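Local atomic coordinates of dTDP-4-dehydrorhamnose reductase (Yersinia enterocolitica, PDB entry 5U9C), a protein that probably catalyses the NADPH-dependent reduction of dTDP-4-dehydro-beta-L-rhamnose to dTDP-L-rhamnose, the sugar nucleotide product of its biosynthetic pathway. Residues V186-T194 / P255-E263. Sequence-based numbering, arbitrary orientation.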
ATOM      1  N   VAL D 186     -14.520 -15.293  16.435  1.00 24.28           N
ATOM      2  CA  VAL D 186     -13.985 -14.152  15.719  1.00 24.53           C
ATOM      3  C   VAL D 186     -14.904 -13.733  14.563  1.00 24.67           C
ATOM      4  O   VAL D 186     -15.256 -14.550  13.714  1.00 24.27           O
ATOM      5  CB  VAL D 186     -12.552 -14.450  15.233  1.00 24.31           C
ATOM      6  CG1 VAL D 186     -11.999 -13.309  14.404  1.00 24.97           C
ATOM      7  CG2 VAL D 186     -11.644 -14.720  16.430  1.00 24.55           C
ATOM      8  N   SER D 187     -15.295 -12.461  14.557  1.00 24.75           N
ATOM      9  CA  SER D 187     -16.182 -11.922  13.537  1.00 27.32           C
ATOM     10  C   SER D 187     -15.502 -11.102  12.429  1.00 28.72           C
ATOM     11  O   SER D 187     -16.133 -10.818  11.410  1.00 28.87           O
ATOM     12  CB  SER D 187     -17.232 -11.032  14.195  1.00 28.65           C
ATOM     13  OG  SER D 187     -16.629  -9.908  14.803  1.00 31.83           O
ATOM     14  N   ASP D 188     -14.233 -10.754  12.609  1.00 30.42           N
ATOM     15  CA  ASP D 188     -13.552  -9.839  11.676  1.00 32.50           C
ATOM     16  C   ASP D 188     -12.437 -10.431  10.802  1.00 32.34           C
ATOM     17  O   ASP D 188     -11.551  -9.703  10.368  1.00 34.24           O
ATOM     18  CB  ASP D 188     -13.061  -8.593  12.446  1.00 35.34           C
ATOM     19  CG  ASP D 188     -11.990  -8.910  13.489  1.00 35.18           C
ATOM     20  OD1 ASP D 188     -11.521 -10.067  13.558  1.00 34.35           O
ATOM     21  OD2 ASP D 188     -11.584  -7.973  14.223  1.00 38.42           O
ATOM     22  N   ARG D 189     -12.495 -11.740  10.573  1.00 30.22           N
ATOM     23  CA  ARG D 189     -11.598 -12.455   9.653  1.00 32.26           C
ATOM     24  C   ARG D 189     -12.534 -13.397   8.870  1.00 29.50           C
ATOM     25  O   ARG D 189     -13.293 -14.158   9.467  1.00 29.86           O
ATOM     26  CB  ARG D 189     -10.499 -13.235  10.372  1.00 33.58           C
ATOM     27  CG  ARG D 189      -9.529 -12.370  11.173  1.00 38.35           C
ATOM     28  CD  ARG D 189      -8.651 -11.479  10.290  1.00 41.25           C
ATOM     29  NE  ARG D 189      -7.704 -10.633  11.035  1.00 43.76           N
ATOM     30  CZ  ARG D 189      -7.948  -9.400  11.491  1.00 46.95           C
ATOM     31  NH1 ARG D 189      -9.142  -8.807  11.338  1.00 46.52           N
ATOM     32  NH2 ARG D 189      -6.986  -8.753  12.144  1.00 50.10           N
ATOM     33  N   LEU D 190     -12.511 -13.302   7.544  1.00 27.69           N
ATOM     34  CA  LEU D 190     -13.401 -14.083   6.699  1.00 26.18           C
ATOM     35  C   LEU D 190     -12.662 -15.170   5.916  1.00 25.31           C
ATOM     36  O   LEU D 190     -11.449 -15.078   5.677  1.00 24.03           O
ATOM     37  CB  LEU D 190     -14.107 -13.155   5.713  1.00 27.22           C
ATOM     38  CG  LEU D 190     -14.841 -11.935   6.294  1.00 29.33           C
ATOM     39  CD1 LEU D 190     -15.299 -10.985   5.192  1.00 30.22           C
ATOM     40  CD2 LEU D 190     -16.005 -12.408   7.119  1.00 29.59           C
ATOM     41  N   GLY D 191     -13.426 -16.169   5.486  1.00 24.17           N
ATOM     42  CA  GLY D 191     -12.893 -17.295   4.717  1.00 23.93           C
ATOM     43  C   GLY D 191     -14.021 -18.082   4.090  1.00 24.40           C
ATOM     44  O   GLY D 191     -15.164 -17.644   4.100  1.00 24.61           O
ATOM     45  N   SER D 192     -13.677 -19.235   3.518  1.00 24.29           N
ATOM     46  CA  SER D 192     -14.617 -20.151   2.907  1.00 24.73           C
ATOM     47  C   SER D 192     -14.381 -21.540   3.491  1.00 25.61           C
ATOM     48  O   SER D 192     -13.229 -21.929   3.784  1.00 26.50           O
ATOM     49  CB  SER D 192     -14.390 -20.189   1.390  1.00 26.64           C
ATOM     50  OG  SER D 192     -14.668 -18.925   0.790  1.00 28.72           O
ATOM     51  N   ILE D 193     -15.447 -22.316   3.648  1.00 25.71           N
ATOM     52  CA  ILE D 193     -15.269 -23.667   4.175  1.00 25.34           C
ATOM     53  C   ILE D 193     -15.175 -24.702   3.046  1.00 24.99           C
ATOM     54  O   ILE D 193     -15.764 -24.544   1.973  1.00 24.99           O
ATOM     55  CB  ILE D 193     -16.389 -24.088   5.162  1.00 26.76           C
ATOM     56  CG1 ILE D 193     -17.765 -23.997   4.523  1.00 28.50           C
ATOM     57  CG2 ILE D 193     -16.335 -23.245   6.434  1.00 27.52           C
ATOM     58  CD1 ILE D 193     -18.876 -24.471   5.437  1.00 32.08           C
ATOM     59  N   THR D 194     -14.413 -25.750   3.307  1.00 23.41           N
ATOM     60  CA  THR D 194     -14.270 -26.877   2.406  1.00 23.68           C
ATOM     61  C   THR D 194     -14.613 -28.146   3.172  1.00 25.16           C
ATOM     62  O   THR D 194     -13.935 -28.504   4.153  1.00 23.25           O
ATOM     63  CB  THR D 194     -12.832 -27.019   1.876  1.00 23.56           C
ATOM     64  OG1 THR D 194     -12.482 -25.868   1.102  1.00 22.80           O
ATOM     65  CG2 THR D 194     -12.706 -28.269   0.974  1.00 24.58           C
ATOM     66  N   PRO D 255       0.024 -13.417  11.212  1.00 28.98           N
ATOM     67  CA  PRO D 255      -0.964 -12.473  10.705  1.00 29.70           C
ATOM     68  C   PRO D 255      -2.030 -13.217   9.882  1.00 28.86           C
ATOM     69  O   PRO D 255      -1.696 -14.166   9.149  1.00 26.61           O
ATOM     70  CB  PRO D 255      -0.160 -11.583   9.733  1.00 29.35           C
ATOM     71  CG  PRO D 255       1.263 -11.800  10.039  1.00 30.05           C
ATOM     72  CD  PRO D 255       1.392 -13.120  10.732  1.00 30.18           C
ATOM     73  N   ARG D 256      -3.286 -12.811  10.020  1.00 29.41           N
ATOM     74  CA  ARG D 256      -4.388 -13.389   9.246  1.00 29.35           C
ATOM     75  C   ARG D 256      -4.968 -12.249   8.374  1.00 27.66           C
ATOM     76  O   ARG D 256      -5.112 -11.121   8.839  1.00 27.16           O
ATOM     77  CB  ARG D 256      -5.497 -13.961  10.138  1.00 30.93           C
ATOM     78  CG  ARG D 256      -5.121 -15.057  11.138  1.00 34.65           C
ATOM     79  CD  ARG D 256      -4.452 -16.235  10.481  1.00 36.82           C
ATOM     80  NE  ARG D 256      -4.560 -17.471  11.263  1.00 38.71           N
ATOM     81  CZ  ARG D 256      -3.825 -17.795  12.324  1.00 37.49           C
ATOM     82  NH1 ARG D 256      -4.032 -18.958  12.907  1.00 39.15           N
ATOM     83  NH2 ARG D 256      -2.909 -16.973  12.824  1.00 38.27           N
ATOM     84  N   PRO D 257      -5.293 -12.532   7.111  1.00 26.79           N
ATOM     85  CA  PRO D 257      -5.838 -11.457   6.260  1.00 27.02           C
ATOM     86  C   PRO D 257      -7.294 -11.148   6.618  1.00 27.12           C
ATOM     87  O   PRO D 257      -7.927 -11.932   7.324  1.00 27.47           O
ATOM     88  CB  PRO D 257      -5.757 -12.058   4.850  1.00 27.56           C
ATOM     89  CG  PRO D 257      -5.856 -13.541   5.081  1.00 27.96           C
ATOM     90  CD  PRO D 257      -5.299 -13.845   6.436  1.00 25.90           C
ATOM     91  N   TYR D 258      -7.808 -10.008   6.167  1.00 26.91           N
ATOM     92  CA  TYR D 258      -9.213  -9.687   6.402  1.00 29.26           C
ATOM     93  C   TYR D 258     -10.077 -10.770   5.768  1.00 26.88           C
ATOM     94  O   TYR D 258     -11.132 -11.106   6.294  1.00 27.31           O
ATOM     95  CB  TYR D 258      -9.566  -8.283   5.892  1.00 33.03           C
ATOM     96  CG  TYR D 258      -8.846  -7.203   6.699  1.00 36.88           C
ATOM     97  CD1 TYR D 258      -9.035  -7.111   8.083  1.00 38.60           C
ATOM     98  CD2 TYR D 258      -7.993  -6.273   6.089  1.00 40.53           C
ATOM     99  CE1 TYR D 258      -8.393  -6.149   8.835  1.00 39.62           C
ATOM    100  CE2 TYR D 258      -7.342  -5.300   6.845  1.00 40.01           C
ATOM    101  CZ  TYR D 258      -7.556  -5.250   8.222  1.00 42.00           C
ATOM    102  OH  TYR D 258      -6.937  -4.305   9.013  1.00 48.88           O
ATOM    103  N   SER D 259      -9.608 -11.321   4.650  1.00 24.97           N
ATOM    104  CA  SER D 259     -10.280 -12.437   4.041  1.00 26.79           C
ATOM    105  C   SER D 259      -9.361 -13.370   3.277  1.00 27.98           C
ATOM    106  O   SER D 259      -8.418 -12.924   2.581  1.00 28.16           O
ATOM    107  CB  SER D 259     -11.365 -11.975   3.087  1.00 26.53           C
ATOM    108  OG  SER D 259     -12.042 -13.101   2.576  1.00 24.38           O
ATOM    109  N   GLU D 260      -9.621 -14.664   3.441  1.00 27.94           N
ATOM    110  CA  GLU D 260      -8.952 -15.686   2.631  1.00 28.10           C
ATOM    111  C   GLU D 260     -10.023 -16.478   1.867  1.00 27.65           C
ATOM    112  O   GLU D 260      -9.811 -17.615   1.456  1.00 29.40           O
ATOM    113  CB  GLU D 260      -8.029 -16.576   3.427  1.00 29.42           C
ATOM    114  CG  GLU D 260      -8.661 -17.321   4.581  1.00 31.10           C
ATOM    115  CD  GLU D 260      -7.720 -18.374   5.152  1.00 35.45           C
ATOM    116  OE1 GLU D 260      -7.552 -18.393   6.380  1.00 33.62           O
ATOM    117  OE2 GLU D 260      -7.118 -19.166   4.359  1.00 37.22           O
ATOM    118  N   GLY D 261     -11.171 -15.846   1.654  1.00 26.29           N
ATOM    119  CA  GLY D 261     -12.222 -16.472   0.891  1.00 26.62           C
ATOM    120  C   GLY D 261     -11.748 -16.855  -0.513  1.00 26.34           C
ATOM    121  O   GLY D 261     -10.974 -16.123  -1.144  1.00 24.71           O
ATOM    122  N   ILE D 262     -12.161 -18.033  -0.966  1.00 26.29           N
ATOM    123  CA  ILE D 262     -11.863 -18.498  -2.322  1.00 25.86           C
ATOM    124  C   ILE D 262     -13.124 -18.947  -3.056  1.00 27.56           C
ATOM    125  O   ILE D 262     -14.076 -19.442  -2.440  1.00 28.94           O
ATOM    126  CB  ILE D 262     -10.840 -19.637  -2.358  1.00 26.83           C
ATOM    127  CG1 ILE D 262     -11.189 -20.739  -1.361  1.00 26.33           C
ATOM    128  CG2 ILE D 262      -9.439 -19.107  -2.065  1.00 26.40           C
ATOM    129  CD1 ILE D 262     -10.388 -22.008  -1.596  1.00 27.62           C
ATOM    130  N   GLU D 263     -13.143 -18.704  -4.358  1.00 27.16           N
ATOM    131  CA  GLU D 263     -14.215 -19.160  -5.234  1.00 29.64           C
ATOM    132  C   GLU D 263     -13.565 -19.697  -6.507  1.00 27.01           C
ATOM    133  O   GLU D 263     -12.358 -19.474  -6.748  1.00 24.77           O
ATOM    134  CB  GLU D 263     -15.242 -18.058  -5.509  1.00 32.60           C
ATOM    135  CG  GLU D 263     -14.750 -16.896  -6.318  1.00 34.98           C
ATOM    136  CD  GLU D 263     -15.699 -15.711  -6.231  1.00 38.31           C
ATOM    137  OE1 GLU D 263     -15.915 -15.193  -5.130  1.00 42.47           O
ATOM    138  OE2 GLU D 263     -16.201 -15.275  -7.269  1.00 42.22           O
TER
HETATM  139  O   HOH W   1      -9.243 -14.414   7.107  1.00 29.02           O
HETATM  140  O   HOH W   2     -10.866 -19.681   2.882  1.00 28.86           O
HETATM  141  O   HOH W   3     -15.360 -16.899  -1.086  1.00 44.01           O
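The guanidinium of Arg-189 and the ring of Tyr-258 stand almost upright to one another, their planes 83° apart, and NH1 comes in obliquely beside ring atom CD1 at 3.7 Å. At the ring's edge, close to its plane, sits the carbonyl O of Asp-188. That same oxygen helps set the turn of the guanidinium: it takes a hydrogen bond of 2.7 Å from Arg-189 NH1, lying nearly in the guanidinium plane, while Asp-188 OD1 is well out of that plane and adds charge attraction alone; OD2 is hydrogen-bonded to His-246. The bend in the arginine at chi2 (-68°) lays CD against the other backbone, 3.1 Å from Pro-257 O. Arg-256 CB packs against that CD, but its guanidinium leads away to Ala-254 O and a salt bridge with Asp-70; Arg-256 binds (R)-malate in a crystal structure of this protein, though this chain has none bound.

Next along comes a single parallel beta bridge between Leu-190 and Ser-259. Leu-190 N donates to Tyr-258 O (2.9 Å), and Glu-260 N returns a bond to Leu-190 O (2.9 Å). Leu-190 O also receives a water hydrogen and a CA-H...O contact from Ser-259; the water's other hydrogen goes to Pro-257 O. The bridge ties 255-263 to the middle strand of the small mixed sheet 156-158, 190-195, 223-224, apart from the six-stranded parallel Rossmann sheet.

Past Glu-260 the register slips by one, and Gly-191 and Gly-261 face each other with CA atoms 4.0 Å apart. An ST turn accompanies the slip: chi1 of -177° puts Ser-259 OG beside its carbonyl carbon, where it accepts from Gly-261 N and also bonds to Leu-116 O. A second water accepts from Ser-192 N and donates to Glu-260 O. The CB of Ser-192 points toward 255-263; OG, whose strongest polar partner is Gly-221, lies 3.2 Å from Ile-262 N.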